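Local atomic coordinates of pilin (Clostridioides difficile, PDB entry 6T8S), a protein that is the major type IV pilin PilA1, the subunit that probably assembles into the thin surface fibres called type IV pili. Residues Tyr23-Lys27 against Tyr134-Ile138; Ile40-Pro44 against Lys71-Val75; Ala29-Tyr33 against Val52-Met57. One frame throughout, in Å; residues are numbered along the deposited sequence.

Interaction 1: Tyr23-Lys27 against Tyr134-Ile138; sequences YSSVK and YIVLI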
ATOM      1  N   TYR A  23       2.586  -6.163   1.679  1.00 19.99           N
ATOM      2  CA  TYR A  23       1.404  -6.101   0.783  1.00 20.77           C
ATOM      3  C   TYR A  23       0.704  -7.471   0.755  1.00 20.55           C
ATOM      4  O   TYR A  23      -0.523  -7.551   0.915  1.00 20.39           O
ATOM      5  CB  TYR A  23       1.842  -5.638  -0.608  1.00 21.46           C
ATOM      6  CG  TYR A  23       0.776  -5.767  -1.663  1.00 22.87           C
ATOM      7  CD1 TYR A  23      -0.181  -4.782  -1.767  1.00 23.85           C
ATOM      8  CD2 TYR A  23       0.705  -6.850  -2.524  1.00 26.59           C
ATOM      9  CE1 TYR A  23      -1.193  -4.859  -2.703  1.00 26.90           C
ATOM     10  CE2 TYR A  23      -0.296  -6.932  -3.491  1.00 28.30           C
ATOM     11  CZ  TYR A  23      -1.251  -5.929  -3.569  1.00 27.20           C
ATOM     12  OH  TYR A  23      -2.281  -5.916  -4.470  1.00 32.46           O
ATOM     13  N   SER A  24       1.483  -8.536   0.548  0.60 21.43           N
ATOM     14  CA  SER A  24       0.974  -9.924   0.441  0.60 22.26           C
ATOM     15  C   SER A  24       0.281 -10.353   1.741  0.60 21.79           C
ATOM     16  O   SER A  24      -0.851 -10.895   1.664  0.60 23.68           O
ATOM     17  CB  SER A  24       2.085 -10.873   0.075  0.60 21.87           C
ATOM     18  OG  SER A  24       1.549 -12.158  -0.130  0.60 22.77           O
ATOM     19  N   SER A  25       0.925 -10.124   2.887  1.00 21.93           N
ATOM     20  CA  SER A  25       0.404 -10.469   4.233  1.00 21.86           C
ATOM     21  C   SER A  25      -0.889  -9.690   4.509  1.00 21.76           C
ATOM     22  O   SER A  25      -1.856 -10.279   4.998  1.00 21.79           O
ATOM     23  CB  SER A  25       1.447 -10.233   5.291  1.00 22.38           C
ATOM     24  OG  SER A  25       2.522 -11.163   5.173  1.00 22.85           O
ATOM     25  N   VAL A  26      -0.896  -8.391   4.232  1.00 20.57           N
ATOM     26  CA  VAL A  26      -2.082  -7.528   4.491  1.00 20.23           C
ATOM     27  C   VAL A  26      -3.214  -7.959   3.551  1.00 20.92           C
ATOM     28  O   VAL A  26      -4.378  -7.978   4.001  1.00 20.99           O
ATOM     29  CB  VAL A  26      -1.739  -6.036   4.329  1.00 20.39           C
ATOM     30  CG1 VAL A  26      -2.990  -5.172   4.369  1.00 20.82           C
ATOM     31  CG2 VAL A  26      -0.745  -5.592   5.381  1.00 20.84           C
ATOM     32  N   LYS A  27      -2.903  -8.263   2.291  1.00 20.40           N
ATOM     33  CA  LYS A  27      -3.932  -8.649   1.295  1.00 22.54           C
ATOM     34  C   LYS A  27      -4.653  -9.918   1.778  1.00 22.80           C
ATOM     35  O   LYS A  27      -5.889  -9.972   1.661  1.00 21.74           O
ATOM     36  CB  LYS A  27      -3.330  -8.851  -0.096  1.00 23.05           C
ATOM     37  CG  LYS A  27      -4.346  -9.244  -1.156  1.00 24.89           C
ATOM     38  CD  LYS A  27      -3.849  -9.136  -2.566  1.00 28.53           C
ATOM     39  CE  LYS A  27      -4.854  -9.687  -3.553  1.00 31.96           C
ATOM     40  NZ  LYS A  27      -4.229  -9.908  -4.871  1.00 35.53           N
ATOM     41  N   TYR A 134      -0.145   4.569  -3.063  1.00 20.26           N
ATOM     42  CA  TYR A 134      -1.384   3.776  -2.957  1.00 20.13           C
ATOM     43  C   TYR A 134      -1.227   2.472  -3.745  1.00 19.12           C
ATOM     44  O   TYR A 134      -0.803   2.525  -4.905  1.00 19.34           O
ATOM     45  CB  TYR A 134      -2.549   4.615  -3.480  1.00 21.53           C
ATOM     46  CG  TYR A 134      -2.742   5.907  -2.736  1.00 22.30           C
ATOM     47  CD1 TYR A 134      -3.466   5.956  -1.555  1.00 22.37           C
ATOM     48  CD2 TYR A 134      -2.152   7.074  -3.191  1.00 22.24           C
ATOM     49  CE1 TYR A 134      -3.655   7.151  -0.875  1.00 22.68           C
ATOM     50  CE2 TYR A 134      -2.315   8.274  -2.517  1.00 22.92           C
ATOM     51  CZ  TYR A 134      -3.077   8.312  -1.363  1.00 24.08           C
ATOM     52  OH  TYR A 134      -3.226   9.495  -0.687  1.00 24.29           O
ATOM     53  N   ILE A 135      -1.566   1.335  -3.128  1.00 19.32           N
ATOM     54  CA  ILE A 135      -1.565   0.013  -3.828  1.00 20.01           C
ATOM     55  C   ILE A 135      -2.927  -0.657  -3.630  1.00 19.12           C
ATOM     56  O   ILE A 135      -3.311  -0.948  -2.485  1.00 19.00           O
ATOM     57  CB  ILE A 135      -0.408  -0.911  -3.397  1.00 19.23           C
ATOM     58  CG1 ILE A 135       0.943  -0.188  -3.347  1.00 20.52           C
ATOM     59  CG2 ILE A 135      -0.357  -2.107  -4.339  1.00 20.19           C
ATOM     60  CD1 ILE A 135       2.109  -1.059  -2.915  1.00 20.00           C
ATOM     61  N   VAL A 136      -3.625  -0.923  -4.729  1.00 19.82           N
ATOM     62  CA  VAL A 136      -4.938  -1.623  -4.680  1.00 20.68           C
ATOM     63  C   VAL A 136      -4.719  -3.021  -4.085  1.00 21.32           C
ATOM     64  O   VAL A 136      -3.845  -3.751  -4.611  1.00 21.35           O
ATOM     65  CB  VAL A 136      -5.579  -1.712  -6.070  1.00 20.77           C
ATOM     66  CG1 VAL A 136      -6.849  -2.543  -6.040  1.00 22.86           C
ATOM     67  CG2 VAL A 136      -5.864  -0.325  -6.628  1.00 22.24           C
ATOM     68  N   LEU A 137      -5.482  -3.374  -3.049  1.00 21.45           N
ATOM     69  CA  LEU A 137      -5.471  -4.734  -2.420  1.00 23.80           C
ATOM     70  C   LEU A 137      -6.594  -5.603  -2.998  1.00 25.73           C
ATOM     71  O   LEU A 137      -6.326  -6.776  -3.344  1.00 26.44           O
ATOM     72  CB  LEU A 137      -5.684  -4.601  -0.915  1.00 24.63           C
ATOM     73  CG  LEU A 137      -4.512  -4.051  -0.118  1.00 26.67           C
ATOM     74  CD1 LEU A 137      -4.941  -3.768   1.316  1.00 27.51           C
ATOM     75  CD2 LEU A 137      -3.350  -5.029  -0.132  1.00 27.87           C
ATOM     76  N   ILE A 138      -7.804  -5.052  -3.052  1.00 26.23           N
ATOM     77  CA  ILE A 138      -9.035  -5.785  -3.469  1.00 28.86           C
ATOM     78  C   ILE A 138      -9.739  -4.934  -4.520  1.00 30.50           C
ATOM     79  O   ILE A 138     -10.136  -3.811  -4.204  1.00 29.04           O
ATOM     80  CB  ILE A 138      -9.948  -6.127  -2.274  1.00 28.60           C
ATOM     81  CG1 ILE A 138      -9.191  -6.877  -1.170  1.00 27.24           C
ATOM     82  CG2 ILE A 138     -11.171  -6.899  -2.762  1.00 30.71           C
ATOM     83  CD1 ILE A 138     -10.009  -7.217   0.059  1.00 28.40           C
TER

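Interaction 2: Ile40-Pro44 against Lys71-Val75; sequences IPVTP and KLIKV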
ATOM      1  N   ILE A  40     -15.501  -4.352   3.494  1.00 30.96           N
ATOM      2  CA  ILE A  40     -14.078  -3.986   3.255  1.00 32.17           C
ATOM      3  C   ILE A  40     -13.497  -3.472   4.569  1.00 28.02           C
ATOM      4  O   ILE A  40     -14.089  -2.594   5.190  1.00 27.53           O
ATOM      5  CB  ILE A  40     -14.050  -2.935   2.120  1.00 35.85           C
ATOM      6  CG1 ILE A  40     -14.532  -3.539   0.796  1.00 39.56           C
ATOM      7  CG2 ILE A  40     -12.692  -2.293   1.972  1.00 39.86           C
ATOM      8  CD1 ILE A  40     -13.676  -4.674   0.287  1.00 39.56           C
ATOM      9  N   PRO A  41     -12.341  -3.994   5.048  1.00 26.62           N
ATOM     10  CA  PRO A  41     -11.704  -3.475   6.253  1.00 25.05           C
ATOM     11  C   PRO A  41     -11.073  -2.107   5.965  1.00 25.13           C
ATOM     12  O   PRO A  41     -10.289  -2.011   5.046  1.00 24.05           O
ATOM     13  CB  PRO A  41     -10.598  -4.479   6.586  1.00 26.53           C
ATOM     14  CG  PRO A  41     -10.265  -5.089   5.240  1.00 25.14           C
ATOM     15  CD  PRO A  41     -11.569  -5.098   4.460  1.00 26.37           C
ATOM     16  N   VAL A  42     -11.422  -1.097   6.756  1.00 24.00           N
ATOM     17  CA  VAL A  42     -10.827   0.260   6.599  1.00 24.91           C
ATOM     18  C   VAL A  42     -10.306   0.733   7.947  1.00 22.77           C
ATOM     19  O   VAL A  42     -10.880   0.371   8.987  1.00 24.53           O
ATOM     20  CB  VAL A  42     -11.834   1.256   6.005  1.00 25.16           C
ATOM     21  CG1 VAL A  42     -12.213   0.883   4.589  1.00 25.38           C
ATOM     22  CG2 VAL A  42     -13.058   1.393   6.889  1.00 28.08           C
ATOM     23  N   THR A  43      -9.253   1.545   7.924  1.00 23.80           N
ATOM     24  CA  THR A  43      -8.748   2.267   9.111  1.00 23.37           C
ATOM     25  C   THR A  43      -9.844   3.238   9.528  1.00 25.03           C
ATOM     26  O   THR A  43     -10.429   3.892   8.680  1.00 24.03           O
ATOM     27  CB  THR A  43      -7.419   2.972   8.818  1.00 22.99           C
ATOM     28  OG1 THR A  43      -6.464   2.004   8.371  1.00 22.56           O
ATOM     29  CG2 THR A  43      -6.856   3.703  10.019  1.00 24.15           C
ATOM     30  N   PRO A  44     -10.190   3.336  10.828  1.00 25.95           N
ATOM     31  CA  PRO A  44     -11.164   4.333  11.266  1.00 27.96           C
ATOM     32  C   PRO A  44     -10.751   5.749  10.826  1.00 27.37           C
ATOM     33  O   PRO A  44      -9.562   6.054  10.825  1.00 25.51           O
ATOM     34  CB  PRO A  44     -11.146   4.228  12.792  1.00 29.11           C
ATOM     35  CG  PRO A  44     -10.631   2.813  13.078  1.00 30.29           C
ATOM     36  CD  PRO A  44      -9.695   2.496  11.927  1.00 27.73           C
ATOM     37  N   LYS A  71      -1.987   2.507   6.164  1.00 20.77           N
ATOM     38  CA  LYS A  71      -3.418   2.491   6.571  1.00 21.58           C
ATOM     39  C   LYS A  71      -4.251   1.923   5.421  1.00 19.60           C
ATOM     40  O   LYS A  71      -3.713   1.780   4.310  1.00 20.26           O
ATOM     41  CB  LYS A  71      -3.869   3.882   7.047  1.00 23.24           C
ATOM     42  CG  LYS A  71      -4.047   4.948   5.988  1.00 25.41           C
ATOM     43  CD  LYS A  71      -4.640   6.259   6.570  1.00 25.10           C
ATOM     44  CE  LYS A  71      -6.148   6.233   6.733  1.00 25.50           C
ATOM     45  NZ  LYS A  71      -6.704   7.465   7.356  1.00 25.96           N
ATOM     46  N   LEU A  72      -5.506   1.584   5.702  1.00 19.81           N
ATOM     47  CA  LEU A  72      -6.449   1.009   4.721  1.00 20.58           C
ATOM     48  C   LEU A  72      -7.540   2.040   4.437  1.00 20.84           C
ATOM     49  O   LEU A  72      -8.125   2.547   5.419  1.00 20.95           O
ATOM     50  CB  LEU A  72      -7.058  -0.273   5.295  1.00 22.03           C
ATOM     51  CG  LEU A  72      -6.089  -1.441   5.464  1.00 22.96           C
ATOM     52  CD1 LEU A  72      -6.772  -2.595   6.168  1.00 23.34           C
ATOM     53  CD2 LEU A  72      -5.548  -1.890   4.126  1.00 23.77           C
ATOM     54  N   ILE A  73      -7.774   2.319   3.156  1.00 21.64           N
ATOM     55  CA  ILE A  73      -8.819   3.264   2.684  1.00 23.34           C
ATOM     56  C   ILE A  73      -9.671   2.593   1.606  1.00 26.26           C
ATOM     57  O   ILE A  73      -9.193   1.683   0.884  1.00 24.68           O
ATOM     58  CB  ILE A  73      -8.211   4.592   2.198  1.00 22.53           C
ATOM     59  CG1 ILE A  73      -7.385   4.420   0.922  1.00 21.82           C
ATOM     60  CG2 ILE A  73      -7.439   5.259   3.338  1.00 23.58           C
ATOM     61  CD1 ILE A  73      -6.868   5.718   0.326  1.00 22.02           C
ATOM     62  N   LYS A  74     -10.897   3.076   1.469  1.00 27.06           N
ATOM     63  CA  LYS A  74     -11.791   2.667   0.369  1.00 31.10           C
ATOM     64  C   LYS A  74     -11.731   3.772  -0.685  1.00 32.33           C
ATOM     65  O   LYS A  74     -11.849   4.963  -0.315  1.00 33.37           O
ATOM     66  CB  LYS A  74     -13.186   2.377   0.927  1.00 36.03           C
ATOM     67  CG  LYS A  74     -14.195   1.922  -0.113  1.00 42.21           C
ATOM     68  CD  LYS A  74     -15.373   1.187   0.476  1.00 46.24           C
ATOM     69  CE  LYS A  74     -16.647   1.401  -0.314  1.00 49.98           C
ATOM     70  NZ  LYS A  74     -17.839   0.980   0.461  1.00 52.96           N
ATOM     71  N   VAL A  75     -11.466   3.399  -1.930  1.00 31.15           N
ATOM     72  CA  VAL A  75     -11.466   4.315  -3.105  1.00 32.01           C
ATOM     73  C   VAL A  75     -12.486   3.752  -4.095  1.00 32.53           C
ATOM     74  O   VAL A  75     -12.213   2.703  -4.672  1.00 30.68           O
ATOM     75  CB  VAL A  75     -10.065   4.459  -3.723  1.00 31.61           C
ATOM     76  CG1 VAL A  75     -10.065   5.459  -4.871  1.00 32.40           C
ATOM     77  CG2 VAL A  75      -9.034   4.860  -2.676  1.00 31.89           C
TER
HETATM   78  O   HOH W   1      -9.721   4.608   5.997  1.00 26.10           O

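Interaction 3: Ala29-Tyr33 against Val52-Met57; sequences AALSY and VLETYM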
ATOM      1  N   ALA A  29      -4.966 -11.175   4.880  1.00 23.87           N
ATOM      2  CA  ALA A  29      -5.738 -10.813   6.090  1.00 23.09           C
ATOM      3  C   ALA A  29      -6.992 -10.033   5.676  1.00 22.19           C
ATOM      4  O   ALA A  29      -8.079 -10.290   6.265  1.00 22.69           O
ATOM      5  CB  ALA A  29      -4.879 -10.030   7.052  1.00 22.76           C
ATOM      6  N   ALA A  30      -6.865  -9.090   4.737  1.00 22.24           N
ATOM      7  CA  ALA A  30      -7.999  -8.237   4.306  1.00 22.09           C
ATOM      8  C   ALA A  30      -9.073  -9.113   3.649  1.00 22.13           C
ATOM      9  O   ALA A  30     -10.266  -8.873   3.875  1.00 22.20           O
ATOM     10  CB  ALA A  30      -7.539  -7.159   3.368  1.00 21.73           C
ATOM     11  N   LEU A  31      -8.660 -10.065   2.817  1.00 22.60           N
ATOM     12  CA  LEU A  31      -9.621 -10.955   2.111  1.00 24.83           C
ATOM     13  C   LEU A  31     -10.404 -11.788   3.133  1.00 24.58           C
ATOM     14  O   LEU A  31     -11.629 -11.976   2.929  1.00 25.05           O
ATOM     15  CB  LEU A  31      -8.867 -11.810   1.093  1.00 25.22           C
ATOM     16  CG  LEU A  31      -8.520 -11.085  -0.203  1.00 27.83           C
ATOM     17  CD1 LEU A  31      -7.448 -11.837  -0.966  1.00 29.86           C
ATOM     18  CD2 LEU A  31      -9.761 -10.877  -1.066  1.00 30.01           C
ATOM     19  N   SER A  32      -9.728 -12.280   4.180  0.60 24.75           N
ATOM     20  CA  SER A  32     -10.334 -13.023   5.321  0.60 24.74           C
ATOM     21  C   SER A  32     -11.410 -12.160   5.992  0.60 25.59           C
ATOM     22  O   SER A  32     -12.577 -12.608   6.093  0.60 26.36           O
ATOM     23  CB  SER A  32      -9.303 -13.438   6.337  0.60 25.02           C
ATOM     24  OG  SER A  32      -8.519 -14.521   5.880  0.60 23.49           O
ATOM     25  N   TYR A  33     -11.022 -10.969   6.446  1.00 24.82           N
ATOM     26  CA  TYR A  33     -11.939  -9.995   7.093  1.00 24.75           C
ATOM     27  C   TYR A  33     -13.150  -9.790   6.177  1.00 23.75           C
ATOM     28  O   TYR A  33     -14.287  -9.839   6.666  1.00 26.09           O
ATOM     29  CB  TYR A  33     -11.188  -8.698   7.402  1.00 25.07           C
ATOM     30  CG  TYR A  33     -11.994  -7.600   8.059  1.00 24.11           C
ATOM     31  CD1 TYR A  33     -12.994  -6.931   7.368  1.00 26.11           C
ATOM     32  CD2 TYR A  33     -11.716  -7.184   9.347  1.00 23.85           C
ATOM     33  CE1 TYR A  33     -13.714  -5.902   7.956  1.00 24.64           C
ATOM     34  CE2 TYR A  33     -12.421  -6.149   9.946  1.00 25.83           C
ATOM     35  CZ  TYR A  33     -13.420  -5.501   9.243  1.00 26.42           C
ATOM     36  OH  TYR A  33     -14.142  -4.486   9.810  1.00 26.29           O
ATOM     37  N   VAL A  52      -7.377  -2.569  12.493  1.00 24.05           N
ATOM     38  CA  VAL A  52      -8.662  -3.155  11.999  1.00 24.95           C
ATOM     39  C   VAL A  52      -8.458  -4.647  11.658  1.00 22.96           C
ATOM     40  O   VAL A  52      -9.416  -5.438  11.835  1.00 23.44           O
ATOM     41  CB  VAL A  52      -9.232  -2.364  10.801  1.00 26.20           C
ATOM     42  CG1 VAL A  52      -8.343  -2.455   9.572  1.00 25.63           C
ATOM     43  CG2 VAL A  52     -10.654  -2.784  10.454  1.00 26.55           C
ATOM     44  N   LEU A  53      -7.256  -5.044  11.232  1.00 21.98           N
ATOM     45  CA  LEU A  53      -6.950  -6.462  10.853  1.00 23.18           C
ATOM     46  C   LEU A  53      -6.316  -7.253  12.005  1.00 22.44           C
ATOM     47  O   LEU A  53      -5.853  -8.388  11.739  1.00 22.63           O
ATOM     48  CB  LEU A  53      -6.008  -6.461   9.647  1.00 22.34           C
ATOM     49  CG  LEU A  53      -6.541  -5.863   8.349  1.00 23.92           C
ATOM     50  CD1 LEU A  53      -5.482  -5.964   7.267  1.00 24.09           C
ATOM     51  CD2 LEU A  53      -7.816  -6.548   7.888  1.00 25.65           C
ATOM     52  N   GLU A  54      -6.312  -6.752  13.248  1.00 22.54           N
ATOM     53  CA  GLU A  54      -5.446  -7.318  14.321  1.00 24.63           C
ATOM     54  C   GLU A  54      -5.817  -8.774  14.652  1.00 23.42           C
ATOM     55  O   GLU A  54      -4.910  -9.529  15.050  1.00 23.79           O
ATOM     56  CB  GLU A  54      -5.538  -6.502  15.607  1.00 28.68           C
ATOM     57  CG  GLU A  54      -4.483  -6.891  16.625  1.00 34.63           C
ATOM     58  CD  GLU A  54      -4.187  -5.797  17.633  1.00 40.02           C
ATOM     59  OE1 GLU A  54      -5.097  -4.974  17.887  1.00 42.83           O
ATOM     60  OE2 GLU A  54      -3.055  -5.773  18.153  1.00 42.44           O
ATOM     61  N   THR A  55      -7.096  -9.150  14.562  1.00 22.40           N
ATOM     62  CA  THR A  55      -7.523 -10.549  14.873  1.00 23.31           C
ATOM     63  C   THR A  55      -6.845 -11.502  13.878  1.00 22.76           C
ATOM     64  O   THR A  55      -6.563 -12.667  14.265  1.00 21.87           O
ATOM     65  CB  THR A  55      -9.052 -10.681  14.884  1.00 27.11           C
ATOM     66  OG1 THR A  55      -9.549  -9.717  15.808  1.00 28.30           O
ATOM     67  CG2 THR A  55      -9.527 -12.060  15.293  1.00 27.21           C
ATOM     68  N   TYR A  56      -6.546 -11.043  12.654  1.00 21.36           N
ATOM     69  CA  TYR A  56      -6.131 -11.904  11.511  1.00 21.81           C
ATOM     70  C   TYR A  56      -4.604 -11.950  11.336  1.00 23.91           C
ATOM     71  O   TYR A  56      -4.139 -12.770  10.528  1.00 23.85           O
ATOM     72  CB  TYR A  56      -6.781 -11.429  10.211  1.00 22.72           C
ATOM     73  CG  TYR A  56      -8.283 -11.564  10.187  1.00 23.56           C
ATOM     74  CD1 TYR A  56      -8.885 -12.734   9.756  1.00 25.16           C
ATOM     75  CD2 TYR A  56      -9.110 -10.538  10.628  1.00 24.17           C
ATOM     76  CE1 TYR A  56     -10.265 -12.874   9.724  1.00 25.47           C
ATOM     77  CE2 TYR A  56     -10.490 -10.670  10.613  1.00 24.50           C
ATOM     78  CZ  TYR A  56     -11.074 -11.841  10.154  1.00 23.93           C
ATOM     79  OH  TYR A  56     -12.436 -11.996  10.149  1.00 24.08           O
ATOM     80  N   MET A  57      -3.848 -11.093  12.032  1.00 22.53           N
ATOM     81  CA  MET A  57      -2.386 -10.952  11.817  1.00 22.83           C
ATOM     82  C   MET A  57      -1.670 -11.144  13.152  1.00 24.09           C
ATOM     83  O   MET A  57      -2.001 -10.453  14.128  1.00 25.75           O
ATOM     84  CB  MET A  57      -2.036  -9.591  11.204  1.00 23.18           C
ATOM     85  CG  MET A  57      -2.791  -9.326   9.913  1.00 22.38           C
ATOM     86  SD  MET A  57      -2.130  -7.931   8.956  1.00 23.79           S
ATOM     87  CE  MET A  57      -0.702  -8.695   8.193  1.00 25.37           C
TER

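Interaction 1: Tyr23-Lys27 against Tyr134-Ile138
Tyr23 and Leu137 mesh where the long N-terminal helix of the type IV pilin fold is laid against its antiparallel sheet, here at the bulged end of strand 128-138. The tyrosine ring is swung toward the sheet because its CG lies anti to the backbone N (chi1 170°), which carries CE1 in between two aliphatic branches of the strand. On one of them, Ile135 CG2 stands 3.3 Å from Tyr23 CE1; on the other, Leu137 CD2 comes to 3.4 Å from the same Tyr23 CE1. Both methyls approach obliquely, one on each side of the ring plane. The side chains of Tyr23 and Leu137 run past each other in opposite directions. One turn further along the helix, Val26 CG1 meets the second branch of the leucine, Leu137 CD1, at 3.9 Å, so CD1 serves Val26 while CD2 serves Tyr23 and Lys27. A branched aliphatic suits this place, which is buried and also bordered by Leu72 and Leu79. Lys27 combines two roles: its CB packs on Leu137 CD2, while its extended chain runs over the backbone, with Lys27 CE 3.3 Å from Leu137 O. Here the strand carries a classic beta bulge, Leu137 and Ile138 together standing opposite the single residue Leu79. Tyrosine suits position 23, its ring packing between methyls while its hydroxyl serves the strand: Tyr23 OH donates a 2.7 Å hydrogen bond to Val136 O, lying in the carbonyl plane with a C=O...O angle of 149°.

Interaction 2: Ile40-Pro44 against Lys71-Val75
The extended loop 40-44 runs at 124° to strand 71-75, coming closest where the CA atoms of Val42 and Leu72 lie 4.8 Å from each other. Thr43 grips Leu72 through both of that residue's backbone polar groups. Thr43 N gives a 2.9 Å hydrogen bond to Leu72 O, approaching tilted 29° from the carbonyl plane. In return Leu72 N points almost straight at Thr43 OG1, 2.9 Å away with an N-H...O angle of 179°. Placed beside its own backbone N, this hydroxyl also bonds to Gly49 O, so threonine ties strand and loop together. A water donates to Thr43 O and to Leu72 O, giving the latter a second bond. Leu72 turns inward, its CB and CD1 each 3.7 Å from Pro41 O, a buried carbonyl with no hydrogen-bonding partner. Nearer the surface, Val42 CG1 crosses obliquely over Lys74 CB at 4.1 Å. The aliphatic chain of Lys71 passes Thr43 and bends to bring its amine to Gln47 O. Segment 40-44 is thus a loop laid against the edge strand of the pilin's antiparallel sheet, its two direct hydrogen bonds to 71-75 both made by Thr43, with a side-chain hydroxyl standing in for a backbone acceptor.

Interaction 3: Ala29-Tyr33 against Val52-Met57
The side chains of Tyr33 and Tyr56 run nearly perpendicular where the helix meets 52-57, and Tyr56 can be followed outward atom by atom. Its CB rests 3.9 Å from Ala29 CB. At CG the ring begins to lie over the helix backbone, with Ala29 O 4.1 Å above its plane and Tyr33 N over the same face, both offset toward the rim. On one flank Tyr56 CD1 touches Ser32 CB at 3.5 Å; on the other Tyr56 CE2 reaches Tyr33 CB at 3.8 Å. Tyr56 CZ settles 3.7 Å from Tyr33 CA, and at the tip Tyr56 OH hydrogen-bonds to Asp36 OD2, about one helical turn beyond Tyr33. A tyrosine suits this place: its flat ring lies against helix backbone while its hydroxyl still reaches Asp36. Small residues make this approach possible: Ala29 CB also takes Met57 CG at 3.6 Å. Deeper in, apolar Leu53 sends CD2 to Ala30 CA and Tyr33 CB. Carried outward by a CG anti to its backbone N (chi1 180°), the Tyr33 ring extends across Val52, with Tyr33 CE2 3.8 Å from Val52 CG2. The arrangement belongs to the alpha-beta loop of type IV pilins, here folded back onto the helix.

Overall arrangement
All three contacts gather round the C-terminal part of helix 9-37, with centres about 11 to 12 Å apart. Interactions 1 and 3 use successive stretches of that helix, one facing strand 128-138 and the other the loop before strand 70-75; interaction 2 ties an earlier part of that loop to strand 70-75, which belongs to the same sheet as strand 128-138. Along the chain, interaction 1 encloses the other two, whose segments interleave in the order 29-33, 40-44, 52-57, 71-75. Leu72 joins them: its CD2 lies 3.4 Å from Leu137 CD1, and its CD1 is 3.8 Å from Val52 CG1. Helix, loop and sheet thus share one apolar core, consistent with the compact globular domain of a pilin.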